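Local coordinates for protein digeranylgeranylglycerophospholipid reductase (Sulfolobus acidocaldarius, PDB 4OPC) that reduces the double bonds of the geranylgeranyl chains of archaeal membrane lipids, using one bound FAD per monomer, at residues A280-I285 with F325-L330; T175-D179 with P271-P275; Y187-T193 with N225-L231; S20-Q24 with L60-Y64. One frame throughout, in Å; residues are numbered along the deposited sequence.

Interaction 1. Residues A280-I285 with F325-L330; sequences AWNGII and FSASGL
Trp281 and Ala327 bring the two backbones to within 4.0 Å, CA to CA, where the tight turn between strands 280-281 and 284-286 meets the start of the short helix 327-330. Trp281 to Ile284 form a type II beta turn with Gly283 at its third position, where the positive phi (77°) suits a glycine. Gly283 N, within the turn, donates to Phe325 O at 2.8 Å, one of two hydrogen bonds that join the segments. The other uses a side chain: Asn282 OD1 accepts from Ala327 N at 2.8 Å, on a lone pair in the carbonyl plane. Chi1 (-56°) sets Asn282 CG beside its backbone N, opposite the carbonyl carbon, and OD1 turns to the helix start, while ND2 is held by Gly131 O. Ser326 is the N-cap, its OG accepting from Gly329 N at 3.1 Å and also bonded to Asp324.

Apolar side chains supply most of the remaining contacts. Ala327 CB sits 3.8 Å from Trp281 CE3. Leu330 packs against the turn: its CD1 lies 3.5 Å from the polar Trp281 O, and CD2 meets Ile285 CD1 at 3.9 Å, the two side chains crossing at a slant. Behind them Ala319 of helix 302-322 touches Leu330. A beta hairpin at the edge of the mixed, largely parallel Rossmann-type FAD-binding sheet is thus joined to an N-capped helical turn.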
loop_
_atom_site.group_PDB
_atom_site.type_symbol
_atom_site.label_atom_id
_atom_site.label_comp_id
_atom_site.label_asym_id
_atom_site.label_seq_id
_atom_site.Cartn_x
_atom_site.Cartn_y
_atom_site.Cartn_z
ATOM N N ALA A 280 1.693 0.588 -16.466
ATOM C CA ALA A 280 1.942 -0.244 -17.648
ATOM C C ALA A 280 2.836 0.475 -18.642
ATOM O O ALA A 280 2.679 1.677 -18.870
ATOM C CB ALA A 280 0.623 -0.614 -18.327
ATOM N N TRP A 281 3.748 -0.264 -19.264
ATOM C CA TRP A 281 4.495 0.246 -20.397
ATOM C C TRP A 281 4.802 -0.942 -21.310
ATOM O O TRP A 281 4.278 -2.040 -21.103
ATOM C CB TRP A 281 5.755 0.955 -19.906
ATOM C CG TRP A 281 6.356 1.859 -20.918
ATOM C CD1 TRP A 281 7.546 1.690 -21.567
ATOM C CD2 TRP A 281 5.788 3.068 -21.418
ATOM N NE1 TRP A 281 7.758 2.728 -22.439
ATOM C CE2 TRP A 281 6.693 3.588 -22.373
ATOM C CE3 TRP A 281 4.605 3.761 -21.160
ATOM C CZ2 TRP A 281 6.451 4.771 -23.058
ATOM C CZ3 TRP A 281 4.364 4.946 -21.850
ATOM C CH2 TRP A 281 5.285 5.433 -22.788
ATOM N N ASN A 282 5.627 -0.731 -22.331
ATOM C CA ASN A 282 5.921 -1.799 -23.286
ATOM C C ASN A 282 6.605 -2.976 -22.603
ATOM O O ASN A 282 7.743 -2.852 -22.149
ATOM C CB ASN A 282 6.834 -1.311 -24.413
ATOM C CG ASN A 282 6.286 -0.117 -25.168
ATOM O OD1 ASN A 282 5.076 0.058 -25.331
ATOM N ND2 ASN A 282 7.195 0.710 -25.662
ATOM N N GLY A 283 5.916 -4.114 -22.541
ATOM C CA GLY A 283 6.478 -5.322 -21.959
ATOM C C GLY A 283 6.529 -5.384 -20.441
ATOM O O GLY A 283 7.185 -6.284 -19.898
ATOM N N ILE A 284 5.867 -4.454 -19.745
ATOM C CA ILE A 284 5.997 -4.412 -18.284
ATOM C C ILE A 284 4.763 -3.844 -17.599
ATOM O O ILE A 284 4.144 -2.884 -18.084
ATOM C CB ILE A 284 7.249 -3.616 -17.863
ATOM C CG1 ILE A 284 7.415 -3.618 -16.345
ATOM C CG2 ILE A 284 7.224 -2.191 -18.449
ATOM C CD1 ILE A 284 8.780 -3.108 -15.874
ATOM N N ILE A 285 4.408 -4.456 -16.475
ATOM C CA ILE A 285 3.394 -3.927 -15.561
ATOM C C ILE A 285 4.024 -3.844 -14.179
ATOM O O ILE A 285 4.811 -4.725 -13.801
ATOM C CB ILE A 285 2.141 -4.819 -15.540
ATOM C CG1 ILE A 285 1.329 -4.609 -16.822
ATOM C CG2 ILE A 285 1.288 -4.570 -14.273
ATOM C CD1 ILE A 285 0.179 -5.601 -16.974
ATOM N N PHE A 325 1.710 -6.419 -26.550
ATOM C CA PHE A 325 2.328 -6.240 -25.241
ATOM C C PHE A 325 2.915 -4.835 -25.089
ATOM O O PHE A 325 3.689 -4.558 -24.169
ATOM C CB PHE A 325 3.381 -7.326 -25.001
ATOM C CG PHE A 325 2.832 -8.718 -25.104
ATOM C CD1 PHE A 325 2.108 -9.273 -24.060
ATOM C CD2 PHE A 325 3.014 -9.463 -26.260
ATOM C CE1 PHE A 325 1.586 -10.563 -24.167
ATOM C CE2 PHE A 325 2.504 -10.748 -26.368
ATOM C CZ PHE A 325 1.786 -11.293 -25.320
ATOM N N SER A 326 2.519 -3.940 -25.985
ATOM C CA SER A 326 2.870 -2.536 -25.852
ATOM C C SER A 326 2.154 -1.920 -24.667
ATOM O O SER A 326 1.262 -2.531 -24.057
ATOM C CB SER A 326 2.474 -1.766 -27.111
ATOM O OG SER A 326 1.053 -1.649 -27.230
ATOM N N ALA A 327 2.532 -0.689 -24.346
ATOM C CA ALA A 327 1.809 0.062 -23.325
ATOM C C ALA A 327 0.302 0.055 -23.590
ATOM O O ALA A 327 -0.495 -0.167 -22.672
ATOM C CB ALA A 327 2.327 1.477 -23.247
ATOM N N SER A 328 -0.091 0.284 -24.840
ATOM C CA SER A 328 -1.507 0.290 -25.185
ATOM C C SER A 328 -2.124 -1.088 -24.983
ATOM O O SER A 328 -3.267 -1.208 -24.515
ATOM C CB SER A 328 -1.711 0.748 -26.627
ATOM O OG SER A 328 -1.170 2.038 -26.821
ATOM N N GLY A 329 -1.370 -2.124 -25.330
ATOM C CA GLY A 329 -1.840 -3.486 -25.166
ATOM C C GLY A 329 -2.044 -3.900 -23.720
ATOM O O GLY A 329 -2.854 -4.784 -23.435
ATOM N N LEU A 330 -1.310 -3.259 -22.815
ATOM C CA LEU A 330 -1.374 -3.574 -21.395
ATOM C C LEU A 330 -2.133 -2.501 -20.607
ATOM O O LEU A 330 -2.237 -2.581 -19.386
ATOM C CB LEU A 330 0.051 -3.723 -20.847
ATOM C CG LEU A 330 0.811 -4.948 -21.373
ATOM C CD1 LEU A 330 2.277 -4.862 -21.017
ATOM C CD2 LEU A 330 0.223 -6.239 -20.834
#

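Interaction 2. Residues T175-D179 with P271-P275; sequences TEDLD and PTRRP
Glu176 and Arg273 meet end-on in the tight part of the contact, one carboxylate oxygen taking both terminal guanidinium nitrogens. OE2 of Glu176 lies 2.8 Å from Arg273 NH1 and 3.0 Å from Arg273 NH2, near the guanidinium plane, and both nitrogens approach from the same face of the carboxylate; the planes lie 56° apart. A bend at chi3 (-81°) folds the arginine back on its own loop, where NE donates to Arg274 O at 2.8 Å and NH1 to Pro275 O at 3.0 Å. The Arg274 guanidinium lies over one face of the Arg273 guanidinium, and Glu176 OE1 is taken by Tyr277 N.

Toward Leu178 the packing is looser: CB stands 4.0 Å from Arg273 CD and CD1 4.1 Å from Pro271 CB. A water bridges Arg273 NH2 and Asp179 N, and the solvent side carries Asp177 and Asp179, paired with Arg162 and Lys181. A leucine in place of Arg273 would probably leave Glu176 without its charged mate and the Arg274 and Pro275 carbonyls without these donors.

The contact ties the loop ahead of strand 183-193 to the one leaving strand 261-271, with Asp349 of helix 332-357 against Arg273 and Pro271 close to the FAD-binding Asp289.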
loop_
_atom_site.group_PDB
_atom_site.type_symbol
_atom_site.label_atom_id
_atom_site.label_comp_id
_atom_site.label_asym_id
_atom_site.label_seq_id
_atom_site.Cartn_x
_atom_site.Cartn_y
_atom_site.Cartn_z
ATOM N N THR A 175 9.466 4.554 -14.973
ATOM C CA THR A 175 10.561 4.752 -14.019
ATOM C C THR A 175 10.263 5.839 -12.977
ATOM O O THR A 175 11.146 6.192 -12.198
ATOM C CB THR A 175 11.885 5.127 -14.730
ATOM O OG1 THR A 175 11.788 6.445 -15.295
ATOM C CG2 THR A 175 12.203 4.122 -15.830
ATOM N N GLU A 176 9.032 6.346 -12.954
ATOM C CA GLU A 176 8.647 7.441 -12.045
ATOM C C GLU A 176 9.072 7.173 -10.596
ATOM O O GLU A 176 8.844 6.084 -10.062
ATOM C CB GLU A 176 7.133 7.664 -12.117
ATOM C CG GLU A 176 6.626 8.816 -11.254
ATOM C CD GLU A 176 5.114 8.816 -11.045
ATOM O OE1 GLU A 176 4.381 8.002 -11.662
ATOM O OE2 GLU A 176 4.652 9.646 -10.243
ATOM N N ASP A 177 9.679 8.184 -9.977
ATOM C CA ASP A 177 10.158 8.103 -8.596
ATOM C C ASP A 177 9.124 8.802 -7.712
ATOM O O ASP A 177 8.107 9.300 -8.196
ATOM C CB ASP A 177 11.510 8.833 -8.511
ATOM C CG ASP A 177 12.399 8.374 -7.346
ATOM O OD1 ASP A 177 11.925 7.877 -6.303
ATOM O OD2 ASP A 177 13.628 8.549 -7.476
ATOM N N LEU A 178 9.367 8.857 -6.413
ATOM C CA LEU A 178 8.455 9.616 -5.562
ATOM C C LEU A 178 9.189 10.563 -4.644
ATOM O O LEU A 178 10.359 10.358 -4.317
ATOM C CB LEU A 178 7.519 8.720 -4.747
ATOM C CG LEU A 178 8.054 8.067 -3.472
ATOM C CD1 LEU A 178 6.930 7.322 -2.794
ATOM C CD2 LEU A 178 9.200 7.145 -3.816
ATOM N N ASP A 179 8.486 11.608 -4.243
ATOM C CA ASP A 179 9.020 12.595 -3.336
ATOM C C ASP A 179 9.206 11.952 -1.964
ATOM O O ASP A 179 8.411 11.099 -1.553
ATOM C CB ASP A 179 8.057 13.774 -3.246
ATOM C CG ASP A 179 8.658 14.958 -2.529
ATOM O OD1 ASP A 179 8.730 14.949 -1.283
ATOM O OD2 ASP A 179 9.062 15.920 -3.218
ATOM N N PRO A 271 5.078 3.675 0.770
ATOM C CA PRO A 271 4.598 4.840 0.009
ATOM C C PRO A 271 3.214 5.285 0.468
ATOM O O PRO A 271 2.422 4.470 0.934
ATOM C CB PRO A 271 4.556 4.332 -1.435
ATOM C CG PRO A 271 4.391 2.832 -1.305
ATOM C CD PRO A 271 5.084 2.432 -0.023
ATOM N N THR A 272 2.934 6.585 0.383
ATOM C CA THR A 272 1.646 7.113 0.832
ATOM C C THR A 272 1.099 8.119 -0.165
ATOM O O THR A 272 0.833 9.260 0.179
ATOM C CB THR A 272 1.771 7.816 2.199
ATOM O OG1 THR A 272 2.679 8.923 2.086
ATOM C CG2 THR A 272 2.278 6.864 3.288
ATOM N N ARG A 273 0.907 7.704 -1.404
ATOM C CA ARG A 273 0.480 8.621 -2.460
ATOM C C ARG A 273 -0.379 7.911 -3.499
ATOM O O ARG A 273 -0.577 6.686 -3.432
ATOM C CB ARG A 273 1.697 9.242 -3.155
ATOM C CG ARG A 273 2.728 8.230 -3.624
ATOM C CD ARG A 273 3.565 8.821 -4.772
ATOM N NE ARG A 273 2.856 8.717 -6.049
ATOM C CZ ARG A 273 3.363 9.087 -7.218
ATOM N NH1 ARG A 273 2.677 8.882 -8.344
ATOM N NH2 ARG A 273 4.562 9.657 -7.276
ATOM N N ARG A 274 -0.893 8.688 -4.452
ATOM C CA ARG A 274 -1.548 8.159 -5.644
ATOM C C ARG A 274 -0.634 7.130 -6.329
ATOM O O ARG A 274 0.585 7.152 -6.144
ATOM C CB ARG A 274 -1.856 9.316 -6.592
ATOM C CG ARG A 274 -0.605 10.005 -7.097
ATOM C CD ARG A 274 -0.822 11.506 -7.333
ATOM N NE ARG A 274 0.424 12.120 -7.786
ATOM C CZ ARG A 274 1.423 12.482 -6.986
ATOM N NH1 ARG A 274 1.339 12.304 -5.674
ATOM N NH2 ARG A 274 2.517 13.026 -7.505
ATOM N N PRO A 275 -1.207 6.217 -7.125
ATOM C CA PRO A 275 -0.328 5.214 -7.746
ATOM C C PRO A 275 0.597 5.812 -8.806
ATOM O O PRO A 275 0.484 6.989 -9.162
ATOM C CB PRO A 275 -1.308 4.222 -8.386
ATOM C CG PRO A 275 -2.606 4.961 -8.508
ATOM C CD PRO A 275 -2.630 6.012 -7.440
HETATM O O HOH W 1 5.837 11.588 -5.404
#

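Interaction 3. Residues Y187-T193 with N225-L231; sequences YREVLLT and NKVNVGL
Arg188 and Asn228 are brought together by their first torsions: Arg188 CG stands between its backbone N and carbonyl carbon (chi1 67°), whereas Asn228 CG swings opposite its N. A bend at chi2 (87°) lays the arginine chain across the amide, its CD 3.5 Å from Asn228 ND2. That nitrogen also lies at the guanidinium edge, with the two planes 50° apart. The amide is fixed by other partners, ND2 by Cys48 O and OD1 by Trp218 NE1.

Gly230, paired with Arg188, allows the strands to come close. The two CA atoms are only 3.9 Å apart, and a beta carbon on the glycine would run into Arg188 CB and Tyr187 O.

Strands 183-193 and 226-234 are antiparallel neighbours in the large mixed sheet, both within the geranylgeranyl reductase catalytic family region. Three hydrogen-bonded pairs, Tyr187 with Leu231, Glu189 with Val229 and Leu191 with Val227, alternate with non-hydrogen-bonded ones; each hydrogen-bonded pair is closed by two reciprocal N-H...O bonds, as Glu189 N to Val229 O at 2.9 Å. Arg188, Val190 and Asn228 share one sheet face, where Arg188 comes within about 4 Å of the bound flavin cofactor, nearest atoms, and Val190 CG1 touches Lys226 CG at 3.8 Å.

The other face is mainly apolar. Leu191 CD1 packs on Val229 CG1 at 3.7 Å, and the Thr193 and Val227 side chains cross at about a right angle, CG2 against CG1. Here too Tyr187 OH donates to Glu189 OE2 at 2.6 Å, on the anti lone pair, while Tyr246 of helix 242-253 binds Glu189 OE1.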
loop_
_atom_site.group_PDB
_atom_site.type_symbol
_atom_site.label_atom_id
_atom_site.label_comp_id
_atom_site.label_asym_id
_atom_site.label_seq_id
_atom_site.Cartn_x
_atom_site.Cartn_y
_atom_site.Cartn_z
ATOM N N TYR A 187 7.908 1.204 11.677
ATOM C CA TYR A 187 8.655 0.233 12.455
ATOM C C TYR A 187 7.698 -0.450 13.401
ATOM O O TYR A 187 6.802 0.215 13.950
ATOM C CB TYR A 187 9.731 0.956 13.274
ATOM C CG TYR A 187 10.450 0.048 14.240
ATOM C CD1 TYR A 187 11.490 -0.764 13.815
ATOM C CD2 TYR A 187 10.079 -0.009 15.580
ATOM C CE1 TYR A 187 12.131 -1.602 14.687
ATOM C CE2 TYR A 187 10.721 -0.853 16.458
ATOM C CZ TYR A 187 11.749 -1.643 16.010
ATOM O OH TYR A 187 12.422 -2.506 16.855
ATOM N N ARG A 188 7.864 -1.749 13.610
ATOM C CA ARG A 188 7.002 -2.459 14.542
ATOM C C ARG A 188 7.717 -3.599 15.247
ATOM O O ARG A 188 8.714 -4.143 14.749
ATOM C CB ARG A 188 5.759 -3.010 13.827
ATOM C CG ARG A 188 6.020 -4.134 12.800
ATOM C CD ARG A 188 6.040 -5.531 13.462
ATOM N NE ARG A 188 6.176 -6.636 12.517
ATOM C CZ ARG A 188 7.329 -7.031 11.990
ATOM N NH1 ARG A 188 8.450 -6.395 12.291
ATOM N NH2 ARG A 188 7.365 -8.069 11.154
ATOM N N GLU A 189 7.164 -3.986 16.394
ATOM C CA GLU A 189 7.555 -5.203 17.086
ATOM C C GLU A 189 6.327 -6.046 17.387
ATOM O O GLU A 189 5.218 -5.525 17.474
ATOM C CB GLU A 189 8.318 -4.880 18.384
ATOM C CG GLU A 189 9.492 -3.960 18.147
ATOM C CD GLU A 189 10.303 -3.654 19.379
ATOM O OE1 GLU A 189 9.784 -3.812 20.511
ATOM O OE2 GLU A 189 11.469 -3.240 19.209
ATOM N N VAL A 190 6.510 -7.354 17.503
ATOM C CA VAL A 190 5.455 -8.202 18.031
ATOM C C VAL A 190 5.898 -8.689 19.403
ATOM O O VAL A 190 6.979 -9.264 19.542
ATOM C CB VAL A 190 5.122 -9.382 17.099
ATOM C CG1 VAL A 190 4.171 -10.350 17.794
ATOM C CG2 VAL A 190 4.512 -8.868 15.813
ATOM N N LEU A 191 5.067 -8.431 20.413
ATOM C CA LEU A 191 5.393 -8.748 21.797
ATOM C C LEU A 191 4.249 -9.470 22.492
ATOM O O LEU A 191 3.083 -9.282 22.150
ATOM C CB LEU A 191 5.691 -7.452 22.562
ATOM C CG LEU A 191 6.905 -6.654 22.085
ATOM C CD1 LEU A 191 6.557 -5.188 21.997
ATOM C CD2 LEU A 191 8.078 -6.861 23.028
ATOM N N LEU A 192 4.594 -10.291 23.483
ATOM C CA LEU A 192 3.600 -10.851 24.391
ATOM C C LEU A 192 3.205 -9.799 25.423
ATOM O O LEU A 192 3.985 -8.894 25.722
ATOM C CB LEU A 192 4.161 -12.084 25.102
ATOM C CG LEU A 192 4.654 -13.194 24.173
ATOM C CD1 LEU A 192 5.097 -14.429 24.954
ATOM C CD2 LEU A 192 3.577 -13.554 23.165
ATOM N N THR A 193 1.986 -9.901 25.950
ATOM C CA THR A 193 1.501 -8.957 26.957
ATOM C C THR A 193 1.321 -9.633 28.318
ATOM O O THR A 193 1.110 -10.845 28.398
ATOM C CB THR A 193 0.166 -8.310 26.548
ATOM O OG1 THR A 193 -0.860 -9.312 26.512
ATOM C CG2 THR A 193 0.289 -7.663 25.175
ATOM N N ASN A 225 -3.105 -12.156 24.144
ATOM C CA ASN A 225 -1.887 -11.817 24.874
ATOM C C ASN A 225 -0.690 -11.583 23.957
ATOM O O ASN A 225 0.452 -11.804 24.344
ATOM C CB ASN A 225 -1.546 -12.906 25.903
ATOM C CG ASN A 225 -2.494 -12.908 27.092
ATOM O OD1 ASN A 225 -2.283 -12.191 28.072
ATOM N ND2 ASN A 225 -3.542 -13.715 27.009
ATOM N N LYS A 226 -0.956 -11.129 22.736
ATOM C CA LYS A 226 0.108 -10.898 21.770
ATOM C C LYS A 226 -0.294 -9.736 20.882
ATOM O O LYS A 226 -1.439 -9.648 20.451
ATOM C CB LYS A 226 0.365 -12.154 20.932
ATOM C CG LYS A 226 1.472 -11.987 19.890
ATOM C CD LYS A 226 1.971 -13.317 19.322
ATOM C CE LYS A 226 0.846 -14.156 18.745
ATOM N NZ LYS A 226 1.339 -15.499 18.296
ATOM N N VAL A 227 0.644 -8.832 20.623
ATOM C CA VAL A 227 0.315 -7.609 19.904
ATOM C C VAL A 227 1.421 -7.173 18.952
ATOM O O VAL A 227 2.605 -7.318 19.247
ATOM C CB VAL A 227 -0.046 -6.456 20.896
ATOM C CG1 VAL A 227 1.146 -6.076 21.775
ATOM C CG2 VAL A 227 -0.578 -5.229 20.154
ATOM N N ASN A 228 1.003 -6.672 17.794
ATOM C CA ASN A 228 1.872 -5.998 16.835
ATOM C C ASN A 228 1.734 -4.492 17.113
ATOM O O ASN A 228 0.667 -3.906 16.906
ATOM C CB ASN A 228 1.438 -6.397 15.404
ATOM C CG ASN A 228 2.288 -5.773 14.305
ATOM O OD1 ASN A 228 2.556 -4.570 14.304
ATOM N ND2 ASN A 228 2.687 -6.597 13.337
ATOM N N VAL A 229 2.797 -3.892 17.639
ATOM C CA VAL A 229 2.766 -2.483 18.040
ATOM C C VAL A 229 3.830 -1.722 17.260
ATOM O O VAL A 229 4.956 -2.194 17.099
ATOM C CB VAL A 229 2.934 -2.310 19.583
ATOM C CG1 VAL A 229 4.116 -3.114 20.103
ATOM C CG2 VAL A 229 3.070 -0.845 19.948
ATOM N N GLY A 230 3.481 -0.559 16.735
ATOM C CA GLY A 230 4.431 0.175 15.924
ATOM C C GLY A 230 4.009 1.600 15.644
ATOM O O GLY A 230 3.023 2.107 16.194
ATOM N N LEU A 231 4.773 2.251 14.776
ATOM C CA LEU A 231 4.446 3.602 14.349
ATOM C C LEU A 231 4.980 3.878 12.962
ATOM O O LEU A 231 5.892 3.204 12.481
ATOM C CB LEU A 231 4.984 4.663 15.331
ATOM C CG LEU A 231 6.461 5.026 15.188
ATOM C CD1 LEU A 231 6.739 6.379 15.850
ATOM C CD2 LEU A 231 7.364 3.949 15.785
#

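Interaction 4. Residues S20-Q24 with L60-Y64; sequences SAAYQ and LGMPY
Gln24 NE2 donates to Leu60 O at 2.9 Å, the one hydrogen bond between segments 20-24 and 60-64. It is nearly straight, 166° at the hydrogen, and the oxygen lies almost in the plane of the glutamine amide. A bend at chi2 (-79°) carries that amide across to the end of helix 54-60, where Gly61 breaks the helix with a positive phi.

Beyond this bond the contact is chiefly apolar. Pro63 lies over one face of the Tyr23 ring, its CD 3.9 Å from the ring centroid in a CH-pi contact and its CG 3.6 Å from Tyr23 CZ. Met62 folds back on itself at chi2 and chi3, placing SD 4.1 Å from Tyr23 CD2 in an oblique Met-aromatic contact. Its methyl CE then turns toward Ser20, whose hydroxyl is hydrogen-bonded to Phe16 O of its own helix. Replacing Tyr23 by an alanine would probably open a gap beside the Pro63 ring and cost Met62 its contact with this aromatic ring.

Helix 16-25 follows the glycine-rich turn of the Rossmann-type FAD-binding fold, and Ser20 lies about 8 Å from the bound flavin cofactor, nearest atoms. Helix 99-112 borders the contact through Val106 against Tyr23 and Tyr102 against Met62, while Met306 of helix 302-322 touches both Ser20 and Leu60.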
loop_
_atom_site.group_PDB
_atom_site.type_symbol
_atom_site.label_atom_id
_atom_site.label_comp_id
_atom_site.label_asym_id
_atom_site.label_seq_id
_atom_site.Cartn_x
_atom_site.Cartn_y
_atom_site.Cartn_z
ATOM N N SER A 20 -0.016 -12.583 -5.586
ATOM C CA SER A 20 -1.376 -12.413 -6.109
ATOM C C SER A 20 -1.395 -12.534 -7.623
ATOM O O SER A 20 -2.244 -13.201 -8.199
ATOM C CB SER A 20 -1.964 -11.061 -5.697
ATOM O OG SER A 20 -2.314 -11.068 -4.332
ATOM N N ALA A 21 -0.444 -11.878 -8.276
ATOM C CA ALA A 21 -0.346 -11.977 -9.730
ATOM C C ALA A 21 -0.136 -13.435 -10.157
ATOM O O ALA A 21 -0.799 -13.919 -11.085
ATOM C CB ALA A 21 0.784 -11.089 -10.252
ATOM N N ALA A 22 0.776 -14.128 -9.478
ATOM C CA ALA A 22 1.067 -15.525 -9.801
ATOM C C ALA A 22 -0.185 -16.382 -9.626
ATOM O O ALA A 22 -0.529 -17.194 -10.497
ATOM C CB ALA A 22 2.189 -16.049 -8.918
ATOM N N TYR A 23 -0.877 -16.203 -8.501
ATOM C CA TYR A 23 -2.054 -17.006 -8.221
ATOM C C TYR A 23 -3.150 -16.753 -9.259
ATOM O O TYR A 23 -3.738 -17.691 -9.801
ATOM C CB TYR A 23 -2.570 -16.730 -6.807
ATOM C CG TYR A 23 -3.671 -17.663 -6.395
ATOM C CD1 TYR A 23 -3.385 -18.936 -5.909
ATOM C CD2 TYR A 23 -4.998 -17.289 -6.507
ATOM C CE1 TYR A 23 -4.396 -19.803 -5.537
ATOM C CE2 TYR A 23 -6.020 -18.150 -6.134
ATOM C CZ TYR A 23 -5.709 -19.402 -5.651
ATOM O OH TYR A 23 -6.714 -20.264 -5.273
ATOM N N GLN A 24 -3.391 -15.485 -9.564
ATOM C CA GLN A 24 -4.440 -15.112 -10.506
ATOM C C GLN A 24 -4.144 -15.534 -11.949
ATOM O O GLN A 24 -5.068 -15.684 -12.743
ATOM C CB GLN A 24 -4.720 -13.597 -10.426
ATOM C CG GLN A 24 -5.175 -13.111 -9.055
ATOM C CD GLN A 24 -6.631 -13.385 -8.759
ATOM O OE1 GLN A 24 -7.278 -14.203 -9.417
ATOM N NE2 GLN A 24 -7.161 -12.703 -7.752
ATOM N N LEU A 60 -11.740 -10.663 -4.529
ATOM C CA LEU A 60 -10.712 -11.038 -5.494
ATOM C C LEU A 60 -10.567 -12.529 -5.693
ATOM O O LEU A 60 -9.856 -12.975 -6.598
ATOM C CB LEU A 60 -9.365 -10.475 -5.061
ATOM C CG LEU A 60 -9.306 -8.961 -4.915
ATOM C CD1 LEU A 60 -8.001 -8.549 -4.285
ATOM C CD2 LEU A 60 -9.501 -8.270 -6.265
ATOM N N GLY A 61 -11.216 -13.299 -4.829
ATOM C CA GLY A 61 -11.118 -14.742 -4.900
ATOM C C GLY A 61 -9.735 -15.220 -4.508
ATOM O O GLY A 61 -9.241 -16.217 -5.026
ATOM N N MET A 62 -9.099 -14.493 -3.598
ATOM C CA MET A 62 -7.834 -14.944 -3.041
ATOM C C MET A 62 -8.119 -15.916 -1.910
ATOM O O MET A 62 -9.109 -15.757 -1.183
ATOM C CB MET A 62 -7.000 -13.766 -2.541
ATOM C CG MET A 62 -6.365 -12.948 -3.658
ATOM S SD MET A 62 -4.997 -13.775 -4.490
ATOM C CE MET A 62 -3.757 -13.776 -3.189
ATOM N N PRO A 63 -7.257 -16.936 -1.771
ATOM C CA PRO A 63 -7.398 -17.956 -0.734
ATOM C C PRO A 63 -7.632 -17.342 0.634
ATOM O O PRO A 63 -6.953 -16.403 1.042
ATOM C CB PRO A 63 -6.045 -18.671 -0.776
ATOM C CG PRO A 63 -5.615 -18.552 -2.178
ATOM C CD PRO A 63 -6.084 -17.190 -2.623
ATOM N N TYR A 64 -8.599 -17.894 1.344
ATOM C CA TYR A 64 -8.923 -17.447 2.680
ATOM C C TYR A 64 -7.846 -17.913 3.659
ATOM O O TYR A 64 -7.464 -19.081 3.645
ATOM C CB TYR A 64 -10.264 -18.060 3.063
ATOM C CG TYR A 64 -11.148 -17.191 3.910
ATOM C CD1 TYR A 64 -11.566 -15.942 3.470
ATOM C CD2 TYR A 64 -11.600 -17.639 5.138
ATOM C CE1 TYR A 64 -12.393 -15.160 4.245
ATOM C CE2 TYR A 64 -12.418 -16.871 5.912
ATOM C CZ TYR A 64 -12.816 -15.636 5.467
ATOM O OH TYR A 64 -13.636 -14.883 6.267
#

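Interactions 1 and 3 are buried, whereas 2 and 4 are partly so, with exposed residues at their margins. The two buried contacts lie on opposite sides of the chain's centre, about 41 Å apart between centres: interaction 3 is strand pairing through backbone bonds, interaction 1 a turn meeting a helix start. Helix 302-322 borders both interactions 1 and 4, each involving an element of the Rossmann-type region (the 280-286 hairpin, helix 16-25). Interaction 2 joins loops and alone relies on a salt bridge; its segments flank interaction 3 along the chain, leading into strand 183-193 and out of strand 261-271. Interaction 4 instead combines one side-chain amide hydrogen bond with aromatic, proline and sulfur contacts.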